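Local atomic coordinates of inosine-uridine nucleoside N-ribohydrolase (Xanthomonas oryzae pv. oryzae, PDB entry 4KL0), a protein that binds calcium and probably hydrolyses N-glycosidic bonds, perhaps those of nucleosides. Residues A[13-18]-A[365-370]; A[42-47]-A[237-242]; A[318-323]-A[359-364]. All coordinates share one frame; numbering follows the deposited sequence.

Contact 1 (A[13-18]-A[365-370]); sequences AAVLRE and LSALAK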
loop_
_atom_site.group_PDB
_atom_site.type_symbol
_atom_site.label_atom_id
_atom_site.label_comp_id
_atom_site.label_asym_id
_atom_site.label_seq_id
_atom_site.Cartn_x
_atom_site.Cartn_y
_atom_site.Cartn_z
ATOM N N ALA A 13 -0.738 -12.902 -19.433
ATOM C CA ALA A 13 -2.114 -13.328 -19.629
ATOM C C ALA A 13 -2.307 -14.667 -18.904
ATOM O O ALA A 13 -3.330 -14.880 -18.254
ATOM C CB ALA A 13 -2.457 -13.427 -21.124
ATOM N N ALA A 14 -1.311 -15.558 -18.971
ATOM C CA ALA A 14 -1.393 -16.839 -18.249
ATOM C C ALA A 14 -1.440 -16.747 -16.732
ATOM O O ALA A 14 -2.106 -17.541 -16.046
ATOM C CB ALA A 14 -0.232 -17.766 -18.664
ATOM N N VAL A 15 -0.717 -15.785 -16.164
ATOM C CA VAL A 15 -0.727 -15.717 -14.724
ATOM C C VAL A 15 -2.070 -15.155 -14.229
ATOM O O VAL A 15 -2.536 -15.530 -13.187
ATOM C CB VAL A 15 0.465 -14.920 -14.126
ATOM C CG1 VAL A 15 0.252 -13.473 -14.277
ATOM C CG2 VAL A 15 0.610 -15.226 -12.664
ATOM N N LEU A 16 -2.699 -14.313 -15.042
ATOM C CA LEU A 16 -3.972 -13.735 -14.660
ATOM C C LEU A 16 -5.092 -14.774 -14.837
ATOM O O LEU A 16 -5.988 -14.879 -13.996
ATOM C CB LEU A 16 -4.240 -12.448 -15.440
ATOM C CG LEU A 16 -5.596 -11.841 -15.134
ATOM C CD1 LEU A 16 -5.681 -11.374 -13.673
ATOM C CD2 LEU A 16 -5.784 -10.655 -16.105
ATOM N N ARG A 17 -5.010 -15.580 -15.886
ATOM C CA ARG A 17 -5.920 -16.732 -16.006
ATOM C C ARG A 17 -5.827 -17.659 -14.789
ATOM O O ARG A 17 -6.845 -18.120 -14.222
ATOM C CB ARG A 17 -5.544 -17.517 -17.262
ATOM C CG ARG A 17 -6.479 -18.649 -17.638
ATOM C CD ARG A 17 -6.067 -19.170 -19.017
ATOM N NE ARG A 17 -6.168 -18.124 -20.034
ATOM C CZ ARG A 17 -5.141 -17.634 -20.739
ATOM N NH1 ARG A 17 -3.900 -18.123 -20.586
ATOM N NH2 ARG A 17 -5.354 -16.654 -21.609
ATOM N N GLU A 18 -4.604 -17.940 -14.365
ATOM C CA GLU A 18 -4.381 -18.777 -13.200
ATOM C C GLU A 18 -4.954 -18.189 -11.912
ATOM O O GLU A 18 -5.558 -18.885 -11.087
ATOM C CB GLU A 18 -2.877 -19.077 -13.038
ATOM C CG GLU A 18 -2.578 -19.927 -11.798
ATOM C CD GLU A 18 -1.071 -20.078 -11.493
ATOM O OE1 GLU A 18 -0.220 -19.471 -12.218
ATOM O OE2 GLU A 18 -0.752 -20.827 -10.526
ATOM N N LEU A 365 1.858 -8.726 -10.570
ATOM C CA LEU A 365 1.749 -7.262 -10.407
ATOM C C LEU A 365 1.672 -6.588 -11.769
ATOM O O LEU A 365 0.798 -5.734 -11.973
ATOM C CB LEU A 365 2.936 -6.689 -9.612
ATOM C CG LEU A 365 2.903 -7.050 -8.127
ATOM C CD1 LEU A 365 4.290 -6.801 -7.498
ATOM C CD2 LEU A 365 1.838 -6.295 -7.295
ATOM N N SER A 366 2.531 -6.962 -12.737
ATOM C CA SER A 366 2.467 -6.349 -14.075
ATOM C C SER A 366 1.121 -6.651 -14.770
ATOM O O SER A 366 0.499 -5.747 -15.349
ATOM C CB SER A 366 3.685 -6.780 -14.929
ATOM O OG SER A 366 3.603 -6.212 -16.250
ATOM N N ALA A 367 0.687 -7.914 -14.717
ATOM C CA ALA A 367 -0.613 -8.290 -15.317
ATOM C C ALA A 367 -1.778 -7.484 -14.756
ATOM O O ALA A 367 -2.589 -6.934 -15.524
ATOM C CB ALA A 367 -0.864 -9.785 -15.186
ATOM N N LEU A 368 -1.849 -7.379 -13.422
ATOM C CA LEU A 368 -2.948 -6.660 -12.822
ATOM C C LEU A 368 -2.912 -5.169 -13.180
ATOM O O LEU A 368 -3.952 -4.603 -13.493
ATOM C CB LEU A 368 -2.925 -6.870 -11.309
ATOM C CG LEU A 368 -3.161 -8.294 -10.768
ATOM C CD1 LEU A 368 -2.734 -8.343 -9.314
ATOM C CD2 LEU A 368 -4.641 -8.703 -10.878
ATOM N N ALA A 369 -1.734 -4.533 -13.111
ATOM C CA ALA A 369 -1.700 -3.100 -13.387
ATOM C C ALA A 369 -2.045 -2.812 -14.856
ATOM O O ALA A 369 -2.835 -1.892 -15.167
ATOM C CB ALA A 369 -0.410 -2.541 -13.050
ATOM N N LYS A 370 -1.528 -3.630 -15.771
ATOM C CA LYS A 370 -1.857 -3.368 -17.190
ATOM C C LYS A 370 -3.325 -3.596 -17.499
ATOM O O LYS A 370 -3.943 -2.801 -18.253
ATOM C CB LYS A 370 -1.035 -4.240 -18.149
ATOM C CG LYS A 370 0.426 -3.927 -18.195
ATOM C CD LYS A 370 1.130 -5.031 -18.987
ATOM C CE LYS A 370 2.554 -4.668 -19.348
ATOM N NZ LYS A 370 3.158 -5.729 -20.282
#
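Val15 and Leu16 meet Ala367 and Leu368 through methyl and methylene groups alone, with no flat group between them. The guanidinium of Arg17 lies on another side of its helix, where one face has Ala13 O 4.0 Å above its plane and displaced toward the rim. The CB of Ala367 points at the other helix and is met by Val15 CG1 at 4.0 Å. Leu16 CB passes the same methyl at 4.3 Å, so the alanine fits against two consecutive residues. Leu16 has its CG anti to the backbone N (chi1 177°), which carries its branch past Ala367 toward Leu368. Their ends join at CD1 of Leu16 and CD2 of Leu368, 4.0 Å apart, the two side chains meeting at a slant. No hydrogen bond links the segments. Polar ties lie beside this apolar patch, where Glu12, one turn before Leu16, forms a salt bridge with Lys370 and a hydrogen bond with Ser366. Leu368 also reaches Ile48 and Leu52 of helix 41-54. The small Ala367 sits where the backbones come nearest, and the axes of the two short segments approach to 8.9 Å with a signed crossing angle of -88°. This is a nearly perpendicular helix-helix crossing, joining the first and last helices of the chain.

Contact 2 (A[42-47]-A[237-242]); sequences DVVTYT and AFYEGI. With CA (calcium ion), chain B.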
loop_
_atom_site.group_PDB
_atom_site.type_symbol
_atom_site.label_atom_id
_atom_site.label_comp_id
_atom_site.label_asym_id
_atom_site.label_seq_id
_atom_site.Cartn_x
_atom_site.Cartn_y
_atom_site.Cartn_z
ATOM N N ASP A 42 1.327 3.662 -3.044
ATOM C CA ASP A 42 -0.100 3.601 -2.773
ATOM C C ASP A 42 -0.891 3.614 -4.056
ATOM O O ASP A 42 -1.912 2.910 -4.167
ATOM C CB ASP A 42 -0.521 4.746 -1.816
ATOM C CG ASP A 42 0.230 4.692 -0.487
ATOM O OD1 ASP A 42 -0.426 4.343 0.499
ATOM O OD2 ASP A 42 1.484 4.995 -0.450
ATOM N N VAL A 43 -0.456 4.441 -5.020
ATOM C CA VAL A 43 -1.218 4.518 -6.270
ATOM C C VAL A 43 -1.078 3.270 -7.127
ATOM O O VAL A 43 -2.056 2.882 -7.775
ATOM C CB VAL A 43 -0.886 5.805 -7.015
ATOM C CG1 VAL A 43 -1.507 5.784 -8.447
ATOM C CG2 VAL A 43 -1.462 6.980 -6.173
ATOM N N VAL A 44 0.082 2.592 -7.082
ATOM C CA VAL A 44 0.163 1.275 -7.709
ATOM C C VAL A 44 -0.839 0.327 -7.040
ATOM O O VAL A 44 -1.521 -0.467 -7.736
ATOM C CB VAL A 44 1.597 0.667 -7.616
ATOM C CG1 VAL A 44 1.597 -0.706 -8.363
ATOM C CG2 VAL A 44 2.604 1.653 -8.278
ATOM N N THR A 45 -0.997 0.455 -5.712
ATOM C CA THR A 45 -1.948 -0.416 -5.015
ATOM C C THR A 45 -3.378 -0.128 -5.480
ATOM O O THR A 45 -4.176 -1.067 -5.659
ATOM C CB THR A 45 -1.853 -0.192 -3.484
ATOM O OG1 THR A 45 -0.495 -0.312 -3.098
ATOM C CG2 THR A 45 -2.699 -1.217 -2.729
ATOM N N TYR A 46 -3.747 1.151 -5.667
ATOM C CA TYR A 46 -5.099 1.478 -6.108
ATOM C C TYR A 46 -5.308 0.862 -7.497
ATOM O O TYR A 46 -6.406 0.350 -7.827
ATOM C CB TYR A 46 -5.313 2.997 -6.243
ATOM C CG TYR A 46 -5.034 3.827 -5.015
ATOM C CD1 TYR A 46 -4.970 3.251 -3.745
ATOM C CD2 TYR A 46 -4.823 5.175 -5.113
ATOM C CE1 TYR A 46 -4.661 4.020 -2.613
ATOM C CE2 TYR A 46 -4.554 5.950 -4.015
ATOM C CZ TYR A 46 -4.468 5.383 -2.760
ATOM O OH TYR A 46 -4.135 6.196 -1.714
ATOM N N THR A 47 -4.243 0.937 -8.328
ATOM C CA THR A 47 -4.309 0.412 -9.714
ATOM C C THR A 47 -4.514 -1.110 -9.747
ATOM O O THR A 47 -5.441 -1.591 -10.403
ATOM C CB THR A 47 -3.074 0.801 -10.495
ATOM O OG1 THR A 47 -2.980 2.228 -10.491
ATOM C CG2 THR A 47 -3.155 0.360 -11.958
ATOM N N ALA A 237 10.703 -1.444 -16.502
ATOM C CA ALA A 237 9.780 -1.833 -17.563
ATOM C C ALA A 237 8.373 -1.936 -17.006
ATOM O O ALA A 237 7.387 -1.787 -17.790
ATOM C CB ALA A 237 10.211 -3.169 -18.219
ATOM N N PHE A 238 8.272 -2.227 -15.701
ATOM C CA PHE A 238 6.952 -2.250 -15.014
ATOM C C PHE A 238 6.243 -0.913 -15.213
ATOM O O PHE A 238 5.079 -0.891 -15.638
ATOM C CB PHE A 238 7.033 -2.662 -13.527
ATOM C CG PHE A 238 5.720 -2.470 -12.772
ATOM C CD1 PHE A 238 4.771 -3.490 -12.744
ATOM C CD2 PHE A 238 5.448 -1.269 -12.126
ATOM C CE1 PHE A 238 3.568 -3.316 -12.076
ATOM C CE2 PHE A 238 4.281 -1.088 -11.455
ATOM C CZ PHE A 238 3.321 -2.127 -11.424
ATOM N N TYR A 239 6.950 0.195 -14.964
ATOM C CA TYR A 239 6.391 1.542 -15.070
ATOM C C TYR A 239 6.279 1.979 -16.527
ATOM O O TYR A 239 5.375 2.728 -16.889
ATOM C CB TYR A 239 7.265 2.540 -14.305
ATOM C CG TYR A 239 7.105 2.337 -12.778
ATOM C CD1 TYR A 239 6.033 2.902 -12.132
ATOM C CD2 TYR A 239 8.010 1.571 -12.024
ATOM C CE1 TYR A 239 5.828 2.741 -10.795
ATOM C CE2 TYR A 239 7.816 1.385 -10.655
ATOM C CZ TYR A 239 6.687 1.971 -10.065
ATOM O OH TYR A 239 6.419 1.870 -8.742
ATOM N N GLU A 240 7.224 1.536 -17.374
ATOM C CA GLU A 240 7.151 1.936 -18.766
ATOM C C GLU A 240 6.003 1.208 -19.437
ATOM O O GLU A 240 5.263 1.829 -20.160
ATOM C CB GLU A 240 8.480 1.713 -19.517
ATOM C CG GLU A 240 9.675 2.576 -18.963
ATOM C CD GLU A 240 9.634 4.061 -19.289
ATOM O OE1 GLU A 240 8.709 4.541 -19.986
ATOM O OE2 GLU A 240 10.545 4.798 -18.840
ATOM N N GLY A 241 5.819 -0.060 -19.087
ATOM C CA GLY A 241 4.662 -0.850 -19.534
ATOM C C GLY A 241 3.309 -0.246 -19.244
ATOM O O GLY A 241 2.396 -0.284 -20.068
ATOM N N ILE A 242 3.160 0.344 -18.062
ATOM C CA ILE A 242 1.848 0.875 -17.703
ATOM C C ILE A 242 1.605 2.280 -18.230
ATOM O O ILE A 242 0.465 2.742 -18.266
ATOM C CB ILE A 242 1.536 0.830 -16.159
ATOM C CG1 ILE A 242 2.590 1.577 -15.332
ATOM C CG2 ILE A 242 1.458 -0.617 -15.688
ATOM C CD1 ILE A 242 2.268 1.442 -13.842
HETATM CA CA CA B . 2.082 3.859 1.688
HETATM O O HOH W 1 3.721 2.009 2.767
HETATM O O HOH W 2 4.321 4.128 0.639
HETATM O O HOH W 3 3.560 4.833 3.587
#
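Val44 reaches both Phe238 and Tyr239 because its two methyls diverge: CG1 stands anti to the backbone N (chi1 -178°), while CG2 stands anti to the carbonyl carbon. Tyr239 swings its ring to the side of the backbone N (chi1 -72°), bringing its phenol end to the valine. Phe238, whose CB points toward the other helix, brings its ring edge to Val44 CG1, which lies near the ring plane and 3.8 Å from CZ. CG2 lies 3.8 Å from Tyr239 OH and 4.2 Å from Tyr239 CE1, with the two side chains roughly at right angles. The two rings touch as well: Phe238 CD2 lies 3.7 Å above the plane of the Tyr239 ring, over its centre. Pro319 and Leu253 pack on the same valine from helices 317-325 and 248-269.

Two residues before Val44, Asp42 grips the calcium ion with both carboxylate oxygens, OD2 at 2.5 Å and the longer OD1 at 2.8 Å. Asp35, Asp318, the carbonyl oxygen of Ile151 and three waters complete eight ligand atoms. Asp42 OD1 is also hydrogen-bonded to Thr34 OG1, a second-shell tie that probably helps to fix the rotation of the carboxylate. The helix 41-54 thus has a double character here: Val44 meets the aromatic pair by van der Waals contact without a hydrogen bond, while Asp42, on another side of the helix, chelates the metal through both oxygens, consistent with the calcium-dependent pocket of nucleoside hydrolases.

Contact 3 (A[318-323]-A[359-364]); sequences DPLTLL and EKARLL. With CA (calcium ion), chain B.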
loop_
_atom_site.group_PDB
_atom_site.type_symbol
_atom_site.label_atom_id
_atom_site.label_comp_id
_atom_site.label_asym_id
_atom_site.label_seq_id
_atom_site.Cartn_x
_atom_site.Cartn_y
_atom_site.Cartn_z
ATOM N N ASP A 318 3.542 -1.657 -0.938
ATOM C CA ASP A 318 2.122 -1.631 -0.670
ATOM C C ASP A 318 1.298 -2.575 -1.577
ATOM O O ASP A 318 0.330 -3.213 -1.105
ATOM C CB ASP A 318 1.609 -0.189 -0.761
ATOM C CG ASP A 318 2.144 0.684 0.348
ATOM O OD1 ASP A 318 2.731 0.181 1.325
ATOM O OD2 ASP A 318 1.957 1.920 0.309
ATOM N N PRO A 319 1.640 -2.682 -2.864
ATOM C CA PRO A 319 0.886 -3.634 -3.683
ATOM C C PRO A 319 1.069 -5.042 -3.178
ATOM O O PRO A 319 0.096 -5.795 -3.182
ATOM C CB PRO A 319 1.577 -3.508 -5.035
ATOM C CG PRO A 319 1.953 -2.081 -5.090
ATOM C CD PRO A 319 2.453 -1.764 -3.692
ATOM N N LEU A 320 2.266 -5.399 -2.732
ATOM C CA LEU A 320 2.444 -6.730 -2.195
ATOM C C LEU A 320 1.616 -6.941 -0.937
ATOM O O LEU A 320 1.167 -8.052 -0.668
ATOM C CB LEU A 320 3.918 -6.992 -1.887
ATOM C CG LEU A 320 4.723 -7.199 -3.172
ATOM C CD1 LEU A 320 6.256 -7.091 -2.852
ATOM C CD2 LEU A 320 4.439 -8.583 -3.776
ATOM N N THR A 321 1.457 -5.904 -0.125
ATOM C CA THR A 321 0.638 -6.009 1.103
ATOM C C THR A 321 -0.805 -6.351 0.749
ATOM O O THR A 321 -1.414 -7.210 1.373
ATOM C CB THR A 321 0.731 -4.691 1.900
ATOM O OG1 THR A 321 2.115 -4.484 2.215
ATOM C CG2 THR A 321 -0.053 -4.748 3.182
ATOM N N LEU A 322 -1.327 -5.661 -0.264
ATOM C CA LEU A 322 -2.654 -5.981 -0.747
ATOM C C LEU A 322 -2.751 -7.427 -1.270
ATOM O O LEU A 322 -3.736 -8.142 -0.911
ATOM C CB LEU A 322 -3.095 -4.950 -1.809
ATOM C CG LEU A 322 -4.489 -5.302 -2.391
ATOM C CD1 LEU A 322 -5.524 -5.207 -1.292
ATOM C CD2 LEU A 322 -4.852 -4.349 -3.502
ATOM N N LEU A 323 -1.758 -7.870 -2.022
ATOM C CA LEU A 323 -1.746 -9.247 -2.515
ATOM C C LEU A 323 -1.717 -10.198 -1.323
ATOM O O LEU A 323 -2.374 -11.255 -1.333
ATOM C CB LEU A 323 -0.588 -9.497 -3.476
ATOM C CG LEU A 323 -0.647 -8.703 -4.804
ATOM C CD1 LEU A 323 0.468 -9.160 -5.739
ATOM C CD2 LEU A 323 -1.984 -8.912 -5.532
ATOM N N GLU A 359 9.108 -14.390 -8.902
ATOM C CA GLU A 359 8.995 -14.004 -10.325
ATOM C C GLU A 359 7.522 -14.012 -10.718
ATOM O O GLU A 359 7.084 -13.190 -11.526
ATOM C CB GLU A 359 9.857 -14.858 -11.284
ATOM C CG GLU A 359 9.692 -14.507 -12.794
ATOM C CD GLU A 359 9.869 -12.999 -13.173
ATOM O OE1 GLU A 359 9.032 -12.505 -13.979
ATOM O OE2 GLU A 359 10.843 -12.319 -12.715
ATOM N N LYS A 360 6.749 -14.904 -10.101
ATOM C CA LYS A 360 5.312 -14.890 -10.319
ATOM C C LYS A 360 4.651 -13.634 -9.695
ATOM O O LYS A 360 3.740 -13.075 -10.274
ATOM C CB LYS A 360 4.651 -16.160 -9.786
ATOM C CG LYS A 360 3.125 -16.189 -10.010
ATOM C CD LYS A 360 2.639 -17.522 -10.449
ATOM C CE LYS A 360 2.534 -18.512 -9.341
ATOM N NZ LYS A 360 2.171 -19.847 -9.941
ATOM N N ALA A 361 5.100 -13.243 -8.511
ATOM C CA ALA A 361 4.625 -11.981 -7.925
ATOM C C ALA A 361 4.906 -10.803 -8.851
ATOM O O ALA A 361 4.035 -9.924 -9.068
ATOM C CB ALA A 361 5.254 -11.764 -6.531
ATOM N N ARG A 362 6.121 -10.732 -9.401
ATOM C CA ARG A 362 6.447 -9.679 -10.372
ATOM C C ARG A 362 5.507 -9.693 -11.587
ATOM O O ARG A 362 5.007 -8.645 -12.017
ATOM C CB ARG A 362 7.879 -9.842 -10.893
ATOM C CG ARG A 362 8.989 -9.511 -9.900
ATOM C CD ARG A 362 10.358 -9.528 -10.646
ATOM N NE ARG A 362 11.451 -9.481 -9.670
ATOM C CZ ARG A 362 12.097 -10.549 -9.204
ATOM N NH1 ARG A 362 11.782 -11.777 -9.644
ATOM N NH2 ARG A 362 13.074 -10.385 -8.307
ATOM N N LEU A 363 5.266 -10.895 -12.138
ATOM C CA LEU A 363 4.477 -11.054 -13.351
ATOM C C LEU A 363 2.989 -10.742 -13.068
ATOM O O LEU A 363 2.312 -10.038 -13.826
ATOM C CB LEU A 363 4.642 -12.500 -13.856
ATOM C CG LEU A 363 4.447 -12.800 -15.321
ATOM C CD1 LEU A 363 5.402 -11.965 -16.154
ATOM C CD2 LEU A 363 4.736 -14.285 -15.502
ATOM N N LEU A 364 2.500 -11.215 -11.937
ATOM C CA LEU A 364 1.132 -10.879 -11.499
ATOM C C LEU A 364 0.905 -9.383 -11.234
ATOM O O LEU A 364 -0.133 -8.814 -11.658
ATOM C CB LEU A 364 0.726 -11.709 -10.299
ATOM C CG LEU A 364 -0.720 -11.482 -9.879
ATOM C CD1 LEU A 364 -1.674 -11.954 -10.999
ATOM C CD2 LEU A 364 -0.977 -12.213 -8.602
HETATM CA CA CA B . 2.082 3.859 1.688
HETATM O O HOH W 1 3.721 2.009 2.767
HETATM O O HOH W 2 4.321 4.128 0.639
HETATM O O HOH W 3 3.560 4.833 3.587
#
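Leu320 and Leu323, one turn apart on helix 317-325, face Ala361 and Leu364, one turn apart on helix 358-372, giving two apolar pairs side by side. The CB of Leu320 does not itself point at the other helix. With its CG beside the backbone N (chi1 -73°) the branch nevertheless bends nearer, and CD2 comes within 4.3 Å of Ala361 CB, which points toward helix 317-325. Leu323 and Leu364 each set out toward the opposite helix. Leu364 carries its CG anti to the backbone N (chi1 -175°), and the pair touches by branch ends, Leu323 CD1 to Leu364 CD2 at 4.4 Å, a light contact without any hydrogen bond across.

At its start the segment 318-323 serves the metal instead. Asp318 binds calcium through OD2 alone, at 2.4 Å. Its OD1 accepts a hydrogen bond of 2.5 Å from a water that is itself a calcium ligand, so both carboxylate oxygens are engaged and its rotation is probably fixed.

Helix 317-325 lies between two partners: Pro319 and Leu322 pack on Thr45 of helix 41-54, and Leu320 and Leu323 extend their contact with helix 358-372 to Leu365. Helix 10-20 in turn covers helix 358-372, with Leu364 resting on Leu19. Thr321 touches Ile151, the calcium ligand just after strand 146-150 of the central sheet; an aspartate-rich calcium site beside the strand ends is consistent with the nucleoside hydrolase fold.

Overall arrangement
Helix 358-372 gives residues 359-364 to contact 3 and the following 365-370 to contact 1; the two centres lie about 10 Å apart. A salt bridge of 3.1 Å between Glu18 OE2 and Lys360 NZ joins them, as does Leu365 CD2 packing on Leu323 CD1 at 3.5 Å. Contacts 2 and 3, with centres about 11 Å apart, converge on calcium: Asp42 OD2 and Asp318 OD2 come within 3.2 Å, a closeness of like charges that the shared ion probably offsets. The same two helices also pack by Val44 CG1 on Pro319 CG at 3.6 Å. Phe238 CE1 bridges contacts 2 and 1, 3.7 Å from Leu365 O. Contact 1 lies away from the calcium site.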